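Molybdopterin biosynthesis moeA protein (Pyrococcus horikoshii, PDB 1WU2) probably takes part in the synthesis of the molybdenum cofactor, acting on molybdopterin at the metal-insertion stage as other MoeA proteins do. Local coordinates at residues E325-I336 and G384-L395. Sequence-based numbering, arbitrary orientation.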
ATOM      1  N   GLU A 325      -7.509  -1.355  -3.494  1.00 30.81           N
ATOM      2  CA  GLU A 325      -6.787  -0.834  -4.652  1.00 31.03           C
ATOM      3  C   GLU A 325      -7.138   0.633  -4.906  1.00 31.12           C
ATOM      4  O   GLU A 325      -8.243   1.083  -4.595  1.00 30.99           O
ATOM      5  CB  GLU A 325      -7.081  -1.680  -5.899  1.00 31.13           C
ATOM      6  CG  GLU A 325      -8.523  -1.622  -6.387  1.00 31.26           C
ATOM      7  CD  GLU A 325      -8.814  -2.605  -7.512  1.00 31.96           C
ATOM      8  OE1 GLU A 325      -7.862  -3.174  -8.092  1.00 32.35           O
ATOM      9  OE2 GLU A 325     -10.007  -2.810  -7.820  1.00 32.52           O
ATOM     10  N   VAL A 326      -6.184   1.366  -5.476  1.00 31.31           N
ATOM     11  CA  VAL A 326      -6.332   2.793  -5.729  1.00 31.59           C
ATOM     12  C   VAL A 326      -6.399   3.049  -7.228  1.00 31.88           C
ATOM     13  O   VAL A 326      -5.526   2.604  -7.972  1.00 31.77           O
ATOM     14  CB  VAL A 326      -5.138   3.595  -5.162  1.00 31.63           C
ATOM     15  CG1 VAL A 326      -5.459   5.084  -5.140  1.00 31.62           C
ATOM     16  CG2 VAL A 326      -4.762   3.101  -3.770  1.00 31.78           C
ATOM     17  N   LYS A 327      -7.433   3.764  -7.662  1.00 32.13           N
ATOM     18  CA  LYS A 327      -7.541   4.202  -9.048  1.00 32.49           C
ATOM     19  C   LYS A 327      -7.159   5.675  -9.166  1.00 32.42           C
ATOM     20  O   LYS A 327      -7.618   6.509  -8.385  1.00 32.45           O
ATOM     21  CB  LYS A 327      -8.954   3.965  -9.582  1.00 32.76           C
ATOM     22  CG  LYS A 327      -9.214   2.523 -10.006  1.00 33.78           C
ATOM     23  CD  LYS A 327     -10.164   2.436 -11.200  1.00 35.48           C
ATOM     24  CE  LYS A 327     -10.315   0.999 -11.699  1.00 36.13           C
ATOM     25  NZ  LYS A 327     -10.467   0.019 -10.577  1.00 36.05           N
ATOM     26  N   VAL A 328      -6.324   5.978 -10.156  1.00 32.37           N
ATOM     27  CA  VAL A 328      -5.731   7.299 -10.330  1.00 32.35           C
ATOM     28  C   VAL A 328      -5.968   7.823 -11.750  1.00 32.47           C
ATOM     29  O   VAL A 328      -5.855   7.078 -12.724  1.00 32.24           O
ATOM     30  CB  VAL A 328      -4.211   7.257 -10.049  1.00 32.26           C
ATOM     31  CG1 VAL A 328      -3.581   8.631 -10.222  1.00 32.27           C
ATOM     32  CG2 VAL A 328      -3.944   6.719  -8.649  1.00 32.21           C
ATOM     33  N   LYS A 329      -6.295   9.109 -11.850  1.00 32.74           N
ATOM     34  CA  LYS A 329      -6.455   9.791 -13.136  1.00 32.93           C
ATOM     35  C   LYS A 329      -5.085  10.265 -13.621  1.00 32.83           C
ATOM     36  O   LYS A 329      -4.325  10.846 -12.854  1.00 32.77           O
ATOM     37  CB  LYS A 329      -7.403  10.985 -12.970  1.00 33.10           C
ATOM     38  CG  LYS A 329      -7.677  11.794 -14.244  1.00 33.99           C
ATOM     39  CD  LYS A 329      -8.127  13.227 -13.919  1.00 35.21           C
ATOM     40  CE  LYS A 329      -9.502  13.540 -14.501  1.00 35.93           C
ATOM     41  NZ  LYS A 329     -10.072  14.800 -13.941  1.00 36.52           N
ATOM     42  N   ALA A 330      -4.780  10.026 -14.894  1.00 32.93           N
ATOM     43  CA  ALA A 330      -3.467  10.361 -15.451  1.00 33.07           C
ATOM     44  C   ALA A 330      -3.524  10.685 -16.942  1.00 33.28           C
ATOM     45  O   ALA A 330      -4.325  10.121 -17.677  1.00 33.09           O
ATOM     46  CB  ALA A 330      -2.492   9.224 -15.206  1.00 33.01           C
ATOM     47  N   ILE A 331      -2.658  11.597 -17.377  1.00 33.64           N
ATOM     48  CA  ILE A 331      -2.518  11.923 -18.790  1.00 33.89           C
ATOM     49  C   ILE A 331      -1.530  10.945 -19.409  1.00 34.09           C
ATOM     50  O   ILE A 331      -0.440  10.741 -18.887  1.00 33.83           O
ATOM     51  CB  ILE A 331      -2.034  13.379 -18.970  1.00 34.00           C
ATOM     52  CG1 ILE A 331      -3.048  14.353 -18.360  1.00 34.03           C
ATOM     53  CG2 ILE A 331      -1.809  13.699 -20.454  1.00 34.28           C
ATOM     54  CD1 ILE A 331      -2.586  14.984 -17.061  1.00 34.55           C
ATOM     55  N   LEU A 332      -1.915  10.359 -20.536  1.00 34.47           N
ATOM     56  CA  LEU A 332      -1.139   9.297 -21.160  1.00 34.86           C
ATOM     57  C   LEU A 332       0.002   9.876 -21.998  1.00 35.19           C
ATOM     58  O   LEU A 332      -0.223  10.735 -22.842  1.00 35.14           O
ATOM     59  CB  LEU A 332      -2.060   8.438 -22.026  1.00 34.91           C
ATOM     60  CG  LEU A 332      -1.598   7.039 -22.426  1.00 34.91           C
ATOM     61  CD1 LEU A 332      -1.335   6.164 -21.216  1.00 34.70           C
ATOM     62  CD2 LEU A 332      -2.655   6.411 -23.327  1.00 34.74           C
ATOM     63  N   GLN A 333       1.221   9.398 -21.759  1.00 35.66           N
ATOM     64  CA  GLN A 333       2.411   9.918 -22.433  1.00 36.02           C
ATOM     65  C   GLN A 333       2.535   9.442 -23.879  1.00 36.26           C
ATOM     66  O   GLN A 333       2.985  10.196 -24.741  1.00 36.43           O
ATOM     67  CB  GLN A 333       3.682   9.526 -21.668  1.00 36.01           C
ATOM     68  CG  GLN A 333       4.933  10.277 -22.127  1.00 36.08           C
ATOM     69  CD  GLN A 333       6.165   9.933 -21.307  1.00 36.41           C
ATOM     70  OE1 GLN A 333       6.121   9.938 -20.078  1.00 36.04           O
ATOM     71  NE2 GLN A 333       7.267   9.640 -21.988  1.00 37.08           N
ATOM     72  N   ASP A 334       2.157   8.190 -24.128  1.00 36.55           N
ATOM     73  CA  ASP A 334       2.364   7.551 -25.428  1.00 36.77           C
ATOM     74  C   ASP A 334       1.084   6.924 -25.968  1.00 36.70           C
ATOM     75  O   ASP A 334       0.138   6.684 -25.222  1.00 36.81           O
ATOM     76  CB  ASP A 334       3.444   6.467 -25.319  1.00 36.95           C
ATOM     77  CG  ASP A 334       4.631   6.899 -24.471  1.00 37.50           C
ATOM     78  OD1 ASP A 334       5.341   7.847 -24.873  1.00 38.99           O
ATOM     79  OD2 ASP A 334       4.927   6.350 -23.388  1.00 37.92           O
ATOM     80  N   ASP A 335       1.071   6.656 -27.270  1.00 36.71           N
ATOM     81  CA  ASP A 335      -0.035   5.948 -27.906  1.00 36.72           C
ATOM     82  C   ASP A 335       0.027   4.471 -27.518  1.00 36.62           C
ATOM     83  O   ASP A 335       1.111   3.885 -27.474  1.00 36.68           O
ATOM     84  CB  ASP A 335       0.038   6.066 -29.436  1.00 36.82           C
ATOM     85  CG  ASP A 335      -0.008   7.508 -29.928  1.00 37.15           C
ATOM     86  OD1 ASP A 335       0.687   7.824 -30.918  1.00 37.96           O
ATOM     87  OD2 ASP A 335      -0.705   8.391 -29.399  1.00 37.09           O
ATOM     88  N   ILE A 336      -1.131   3.884 -27.231  1.00 36.52           N
ATOM     89  CA  ILE A 336      -1.251   2.444 -27.016  1.00 36.46           C
ATOM     90  C   ILE A 336      -2.209   1.862 -28.053  1.00 36.43           C
ATOM     91  O   ILE A 336      -3.417   1.843 -27.826  1.00 36.49           O
ATOM     92  CB  ILE A 336      -1.777   2.111 -25.593  1.00 36.42           C
ATOM     93  CG1 ILE A 336      -1.044   2.923 -24.527  1.00 36.34           C
ATOM     94  CG2 ILE A 336      -1.607   0.612 -25.306  1.00 36.43           C
ATOM     95  CD1 ILE A 336      -1.713   2.883 -23.168  1.00 36.35           C
ATOM     96  N   GLY A 384      -7.599   1.454 -28.983  1.00 39.54           N
ATOM     97  CA  GLY A 384      -6.464   2.054 -28.300  1.00 39.90           C
ATOM     98  C   GLY A 384      -6.670   3.507 -27.914  1.00 40.20           C
ATOM     99  O   GLY A 384      -7.655   4.135 -28.311  1.00 40.25           O
ATOM    100  N   TYR A 385      -5.726   4.033 -27.135  1.00 40.57           N
ATOM    101  CA  TYR A 385      -5.754   5.422 -26.678  1.00 40.88           C
ATOM    102  C   TYR A 385      -4.590   6.224 -27.252  1.00 41.08           C
ATOM    103  O   TYR A 385      -3.513   5.686 -27.487  1.00 40.91           O
ATOM    104  CB  TYR A 385      -5.689   5.481 -25.151  1.00 40.95           C
ATOM    105  CG  TYR A 385      -6.732   4.646 -24.439  1.00 41.28           C
ATOM    106  CD1 TYR A 385      -8.052   4.599 -24.890  1.00 41.73           C
ATOM    107  CD2 TYR A 385      -6.400   3.904 -23.308  1.00 41.51           C
ATOM    108  CE1 TYR A 385      -9.010   3.834 -24.235  1.00 41.98           C
ATOM    109  CE2 TYR A 385      -7.352   3.139 -22.646  1.00 41.78           C
ATOM    110  CZ  TYR A 385      -8.655   3.108 -23.115  1.00 41.81           C
ATOM    111  OH  TYR A 385      -9.601   2.351 -22.466  1.00 42.11           O
ATOM    112  N   ARG A 386      -4.819   7.516 -27.466  1.00 41.49           N
ATOM    113  CA  ARG A 386      -3.785   8.432 -27.930  1.00 41.80           C
ATOM    114  C   ARG A 386      -3.112   9.109 -26.744  1.00 41.56           C
ATOM    115  O   ARG A 386      -3.668   9.159 -25.649  1.00 41.39           O
ATOM    116  CB  ARG A 386      -4.389   9.516 -28.824  1.00 42.17           C
ATOM    117  CG  ARG A 386      -5.237   9.000 -29.976  1.00 43.57           C
ATOM    118  CD  ARG A 386      -6.727   9.323 -29.886  1.00 45.54           C
ATOM    119  NE  ARG A 386      -7.195  10.115 -31.026  1.00 47.10           N
ATOM    120  CZ  ARG A 386      -6.970  11.420 -31.198  1.00 48.79           C
ATOM    121  NH1 ARG A 386      -6.270  12.121 -30.310  1.00 49.51           N
ATOM    122  NH2 ARG A 386      -7.450  12.033 -32.277  1.00 48.99           N
ATOM    123  N   ARG A 387      -1.914   9.632 -26.975  1.00 41.39           N
ATOM    124  CA  ARG A 387      -1.232  10.459 -25.990  1.00 41.37           C
ATOM    125  C   ARG A 387      -2.011  11.762 -25.832  1.00 40.82           C
ATOM    126  O   ARG A 387      -2.465  12.339 -26.818  1.00 40.77           O
ATOM    127  CB  ARG A 387       0.218  10.732 -26.413  1.00 41.65           C
ATOM    128  CG  ARG A 387       0.376  11.538 -27.702  1.00 42.87           C
ATOM    129  CD  ARG A 387       1.697  11.299 -28.423  1.00 44.36           C
ATOM    130  NE  ARG A 387       2.004  12.354 -29.390  1.00 45.82           N
ATOM    131  CZ  ARG A 387       1.431  12.496 -30.586  1.00 47.32           C
ATOM    132  NH1 ARG A 387       0.492  11.652 -31.008  1.00 48.21           N
ATOM    133  NH2 ARG A 387       1.803  13.500 -31.373  1.00 47.63           N
ATOM    134  N   GLY A 388      -2.182  12.204 -24.588  1.00 40.22           N
ATOM    135  CA  GLY A 388      -3.014  13.356 -24.277  1.00 39.78           C
ATOM    136  C   GLY A 388      -4.342  12.960 -23.654  1.00 39.28           C
ATOM    137  O   GLY A 388      -4.888  13.706 -22.843  1.00 39.26           O
ATOM    138  N   GLU A 389      -4.870  11.801 -24.047  1.00 38.79           N
ATOM    139  CA  GLU A 389      -6.092  11.256 -23.457  1.00 38.43           C
ATOM    140  C   GLU A 389      -5.879  10.944 -21.981  1.00 37.81           C
ATOM    141  O   GLU A 389      -4.854  10.385 -21.604  1.00 37.64           O
ATOM    142  CB  GLU A 389      -6.521   9.964 -24.164  1.00 38.59           C
ATOM    143  CG  GLU A 389      -7.316  10.154 -25.447  1.00 39.19           C
ATOM    144  CD  GLU A 389      -8.133   8.923 -25.805  1.00 39.89           C
ATOM    145  OE1 GLU A 389      -9.115   8.628 -25.085  1.00 40.26           O
ATOM    146  OE2 GLU A 389      -7.796   8.245 -26.800  1.00 40.24           O
ATOM    147  N   GLU A 390      -6.856  11.301 -21.155  1.00 37.18           N
ATOM    148  CA  GLU A 390      -6.849  10.921 -19.752  1.00 36.74           C
ATOM    149  C   GLU A 390      -7.295   9.469 -19.600  1.00 35.78           C
ATOM    150  O   GLU A 390      -8.242   9.029 -20.250  1.00 35.64           O
ATOM    151  CB  GLU A 390      -7.756  11.841 -18.941  1.00 36.98           C
ATOM    152  CG  GLU A 390      -7.281  13.283 -18.917  1.00 38.14           C
ATOM    153  CD  GLU A 390      -8.057  14.132 -17.934  1.00 39.98           C
ATOM    154  OE1 GLU A 390      -9.308  14.154 -18.024  1.00 41.24           O
ATOM    155  OE2 GLU A 390      -7.415  14.779 -17.073  1.00 41.13           O
ATOM    156  N   VAL A 391      -6.597   8.735 -18.741  1.00 34.78           N
ATOM    157  CA  VAL A 391      -6.875   7.326 -18.493  1.00 33.95           C
ATOM    158  C   VAL A 391      -6.898   7.033 -16.997  1.00 33.17           C
ATOM    159  O   VAL A 391      -6.313   7.767 -16.199  1.00 32.79           O
ATOM    160  CB  VAL A 391      -5.827   6.411 -19.171  1.00 33.97           C
ATOM    161  CG1 VAL A 391      -5.892   6.559 -20.682  1.00 33.89           C
ATOM    162  CG2 VAL A 391      -4.413   6.708 -18.660  1.00 34.15           C
ATOM    163  N   TRP A 392      -7.585   5.953 -16.637  1.00 32.25           N
ATOM    164  CA  TRP A 392      -7.651   5.475 -15.266  1.00 31.58           C
ATOM    165  C   TRP A 392      -6.731   4.273 -15.122  1.00 30.88           C
ATOM    166  O   TRP A 392      -6.779   3.345 -15.930  1.00 30.95           O
ATOM    167  CB  TRP A 392      -9.090   5.107 -14.903  1.00 31.65           C
ATOM    168  CG  TRP A 392     -10.000   6.280 -15.008  1.00 32.28           C
ATOM    169  CD1 TRP A 392     -10.689   6.689 -16.112  1.00 32.84           C
ATOM    170  CD2 TRP A 392     -10.291   7.230 -13.981  1.00 33.22           C
ATOM    171  NE1 TRP A 392     -11.404   7.828 -15.831  1.00 33.21           N
ATOM    172  CE2 TRP A 392     -11.178   8.183 -14.527  1.00 33.59           C
ATOM    173  CE3 TRP A 392      -9.898   7.372 -12.644  1.00 33.86           C
ATOM    174  CZ2 TRP A 392     -11.675   9.257 -13.788  1.00 34.26           C
ATOM    175  CZ3 TRP A 392     -10.390   8.438 -11.910  1.00 34.12           C
ATOM    176  CH2 TRP A 392     -11.270   9.368 -12.483  1.00 34.23           C
ATOM    177  N   ILE A 393      -5.883   4.310 -14.100  1.00 29.85           N
ATOM    178  CA  ILE A 393      -4.910   3.254 -13.855  1.00 29.09           C
ATOM    179  C   ILE A 393      -5.019   2.763 -12.418  1.00 28.49           C
ATOM    180  O   ILE A 393      -5.560   3.452 -11.558  1.00 28.32           O
ATOM    181  CB  ILE A 393      -3.473   3.754 -14.165  1.00 28.97           C
ATOM    182  CG1 ILE A 393      -3.061   4.889 -13.219  1.00 28.71           C
ATOM    183  CG2 ILE A 393      -3.379   4.206 -15.613  1.00 28.90           C
ATOM    184  CD1 ILE A 393      -1.622   5.324 -13.377  1.00 28.65           C
ATOM    185  N   THR A 394      -4.510   1.561 -12.173  1.00 27.80           N
ATOM    186  CA  THR A 394      -4.521   0.960 -10.847  1.00 27.31           C
ATOM    187  C   THR A 394      -3.088   0.867 -10.345  1.00 27.19           C
ATOM    188  O   THR A 394      -2.229   0.304 -11.018  1.00 27.02           O
ATOM    189  CB  THR A 394      -5.158  -0.438 -10.905  1.00 27.23           C
ATOM    190  OG1 THR A 394      -6.496  -0.340 -11.406  1.00 26.56           O
ATOM    191  CG2 THR A 394      -5.331  -1.030  -9.505  1.00 26.88           C
ATOM    192  N   LEU A 395      -2.830   1.427  -9.169  1.00 27.14           N
ATOM    193  CA  LEU A 395      -1.506   1.345  -8.560  1.00 27.27           C
ATOM    194  C   LEU A 395      -1.208  -0.076  -8.095  1.00 27.44           C
ATOM    195  O   LEU A 395      -2.108  -0.810  -7.683  1.00 27.39           O
ATOM    196  CB  LEU A 395      -1.392   2.309  -7.376  1.00 27.26           C
ATOM    197  CG  LEU A 395      -1.599   3.796  -7.681  1.00 27.06           C
ATOM    198  CD1 LEU A 395      -1.281   4.623  -6.453  1.00 27.45           C
ATOM    199  CD2 LEU A 395      -0.759   4.256  -8.868  1.00 26.94           C
TER
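Val328 and Ile393 exchange two backbone hydrogen bonds, Val328 N to Ile393 O (3.0 Å) and Ile393 N to Val328 O (3.1 Å), and Ala330 repeats the exchange with Val391. Strands 327-332 and 390-395 are thereby joined as antiparallel neighbours of the C-terminal MoeA domain. These four residues share one face of the sheet, where branched and small apolar groups suit burial: Val328, Ala330 and Ile393 lie against Tyr350 of strand 343-351, Val391 against Leu332. Val328 CG2 also touches Leu395 CG at 3.9 Å. The other face is more polar: Lys329 lays its CB over one face of the Trp392 ring, offset toward the rim. Its CG lies anti to the backbone N (chi1 -179°), and a bend at chi3 carries the outer methylenes alongside the Glu390 carboxylate; Lys329 CE lies 3.5 Å from Glu390 OE2, the opposite charges staying beyond salt-bridge range.

Residues 386-389 form a type II turn, whose positive phi at Gly388 suits glycine. Leu332 CD2 packs on Tyr385 CB at 3.7 Å. Asp335 OD2 takes the N-H of Arg387 nearly along its own C-O axis (3.0 Å), and also makes a long salt bridge to Arg387 NH1 (3.8 Å). Both faces reach the second subunit, whose Tyr350 OH bonds Lys327 O. Main-chain bonds from Gly388 N to Leu332 O and from Leu332 N to Glu389 O hold the turn, while the carboxylates of Asp335 and Glu389 take two further N-H groups, of Arg387 and Arg386.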